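Local atomic coordinates of protein PTHB1 (Homo sapiens, PDB entry 4YD8), a protein that forms part of the BBSome, a coat complex thought to sort specific membrane proteins to the primary cilium and required for ciliogenesis. Residues 142-147 and 152-157. Sequence-based numbering, arbitrary orientation. Where two conformers were deposited one is given.
Sequences MTYGSF and GRDLIC
Phe-147 packs on the face of the hairpin of strands 139-145 and 155-160 that carries Leu-155 and Cys-157, and its side chain can be followed atom by atom along the second strand. CB approaches Leu-155 CD1; with CG anti to the carbonyl carbon (chi1 -52°) the ring then runs along the strand toward Cys-157. CG and CD2 pack against Leu-155 CB, CD2 the closer at 3.4 Å. CE2 comes near the Ile-156 carbonyl carbon, CE1 lies beside Leu-155 O, and at the tip CZ is 3.5 Å from Leu-155 O and also reaches Cys-157 CB. Leu-155 CA stands over one face of the ring, offset toward the rim, while Cys-157 N lies at the ring edge. Phe-197, edge-to-face, and Tyr-190, from the next sheet, add aromatic contacts to the same ring.

Four backbone hydrogen bonds define the pairing. Thr-143 and Cys-157 form one hydrogen-bonded pair, Cys-157 N to Thr-143 O being nearly straight (N-H...O angle 176°); Gly-145 and Leu-155 form the other, with Leu-155 N to Gly-145 O at 2.8 Å. The non-hydrogen-bonded pair between them, Tyr-144 and Ile-156, brings Tyr-144 CB to 4.0 Å from Ile-156 CG1. On that face the Tyr-144 ring presents its CD2 edge to Asp-154 CG, ring and carboxylate planes 76° apart. Asp-154 OD2 is hydrogen-bonded to Lys-89 N, tying the hairpin to the preceding sheet.

Gly-145, experimentally critical for protein stability, is nearly fully extended with positive phi, a conformation consistent with a need for glycine. Beyond it, Ser-146 centres an inverse gamma turn: Phe-147 N bonds weakly to Gly-145 O, which also accepts Leu-155 N. In this propeller blade, pairing thus rests on main-chain groups, while side chains pack against both neighbouring blades, Ile-156 on Ala-100 beside the polar Lys-89 tie.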
# COMPACT_ATOMS: atom_id res chain seq x y z
N MSE A 142 -7.13 5.54 3.34
CA MSE A 142 -6.48 6.83 3.17
C MSE A 142 -5.48 6.78 2.04
O MSE A 142 -5.11 5.70 1.57
CB MSE A 142 -5.75 7.25 4.46
CG MSE A 142 -4.67 6.28 4.89
SE MSE A 142 -3.70 7.08 6.43
CE MSE A 142 -2.73 5.53 7.03
N THR A 143 -5.05 7.96 1.60
CA THR A 143 -3.93 8.06 0.67
C THR A 143 -3.14 9.32 1.07
O THR A 143 -3.54 10.04 1.98
CB THR A 143 -4.42 8.12 -0.81
OG1 THR A 143 -3.31 8.03 -1.71
CG2 THR A 143 -5.21 9.43 -1.08
N TYR A 144 -2.02 9.57 0.41
CA TYR A 144 -1.18 10.69 0.80
C TYR A 144 -0.36 11.15 -0.37
O TYR A 144 -0.20 10.43 -1.36
CB TYR A 144 -0.26 10.31 1.97
CG TYR A 144 0.77 9.25 1.60
CD1 TYR A 144 0.45 7.90 1.68
CD2 TYR A 144 2.04 9.61 1.15
CE1 TYR A 144 1.37 6.91 1.34
CE2 TYR A 144 2.98 8.63 0.81
CZ TYR A 144 2.63 7.28 0.90
OH TYR A 144 3.54 6.30 0.57
N GLY A 145 0.21 12.35 -0.26
CA GLY A 145 1.06 12.84 -1.32
C GLY A 145 1.17 14.34 -1.25
O GLY A 145 0.65 14.97 -0.33
N SER A 146 1.85 14.92 -2.23
CA SER A 146 2.12 16.35 -2.24
C SER A 146 0.96 17.12 -2.86
O SER A 146 1.13 17.76 -3.90
CB SER A 146 3.41 16.64 -3.02
OG SER A 146 3.41 16.00 -4.29
N PHE A 147 -0.21 17.02 -2.24
CA PHE A 147 -1.44 17.64 -2.76
C PHE A 147 -1.18 19.10 -3.09
O PHE A 147 -0.59 19.82 -2.30
CB PHE A 147 -2.60 17.59 -1.75
CG PHE A 147 -2.90 16.23 -1.18
CD1 PHE A 147 -2.46 15.07 -1.79
CD2 PHE A 147 -3.64 16.14 -0.01
CE1 PHE A 147 -2.74 13.83 -1.23
CE2 PHE A 147 -3.93 14.90 0.55
CZ PHE A 147 -3.48 13.74 -0.07
N GLY A 152 8.10 18.64 -0.72
CA GLY A 152 8.76 18.32 0.53
C GLY A 152 7.84 17.94 1.69
O GLY A 152 8.26 17.90 2.83
N ARG A 153 6.58 17.68 1.39
CA ARG A 153 5.66 17.28 2.44
C ARG A 153 4.57 16.37 1.87
O ARG A 153 4.16 16.53 0.72
CB ARG A 153 5.04 18.51 3.11
CG ARG A 153 4.13 19.30 2.20
CD ARG A 153 3.75 20.65 2.80
NE ARG A 153 2.57 21.18 2.12
CZ ARG A 153 1.80 22.16 2.59
NH1 ARG A 153 2.10 22.74 3.75
NH2 ARG A 153 0.74 22.57 1.90
N ASP A 154 4.13 15.41 2.68
CA ASP A 154 3.04 14.52 2.28
C ASP A 154 1.80 14.85 3.10
O ASP A 154 1.80 14.68 4.31
CB ASP A 154 3.43 13.06 2.48
CG ASP A 154 4.41 12.59 1.43
OD1 ASP A 154 4.14 12.89 0.24
OD2 ASP A 154 5.44 11.95 1.78
N LEU A 155 0.76 15.34 2.43
CA LEU A 155 -0.53 15.58 3.08
C LEU A 155 -1.29 14.27 3.06
O LEU A 155 -0.94 13.37 2.31
CB LEU A 155 -1.30 16.68 2.36
CG LEU A 155 -0.55 18.01 2.18
CD1 LEU A 155 -1.54 19.13 1.87
CD2 LEU A 155 0.28 18.34 3.41
N ILE A 156 -2.34 14.15 3.88
CA ILE A 156 -3.07 12.90 4.00
C ILE A 156 -4.54 13.15 3.71
O ILE A 156 -5.09 14.19 4.11
CB ILE A 156 -2.89 12.28 5.41
CG1 ILE A 156 -1.48 11.69 5.57
CG2 ILE A 156 -3.94 11.20 5.71
CD1 ILE A 156 -1.13 11.37 7.01
N CYS A 157 -5.15 12.24 2.97
CA CYS A 157 -6.59 12.31 2.69
C CYS A 157 -7.22 11.02 3.15
O CYS A 157 -6.81 9.93 2.73
CB CYS A 157 -6.84 12.52 1.20
SG CYS A 157 -8.63 12.44 0.79
O HOH W 1 -1.41 21.83 -0.57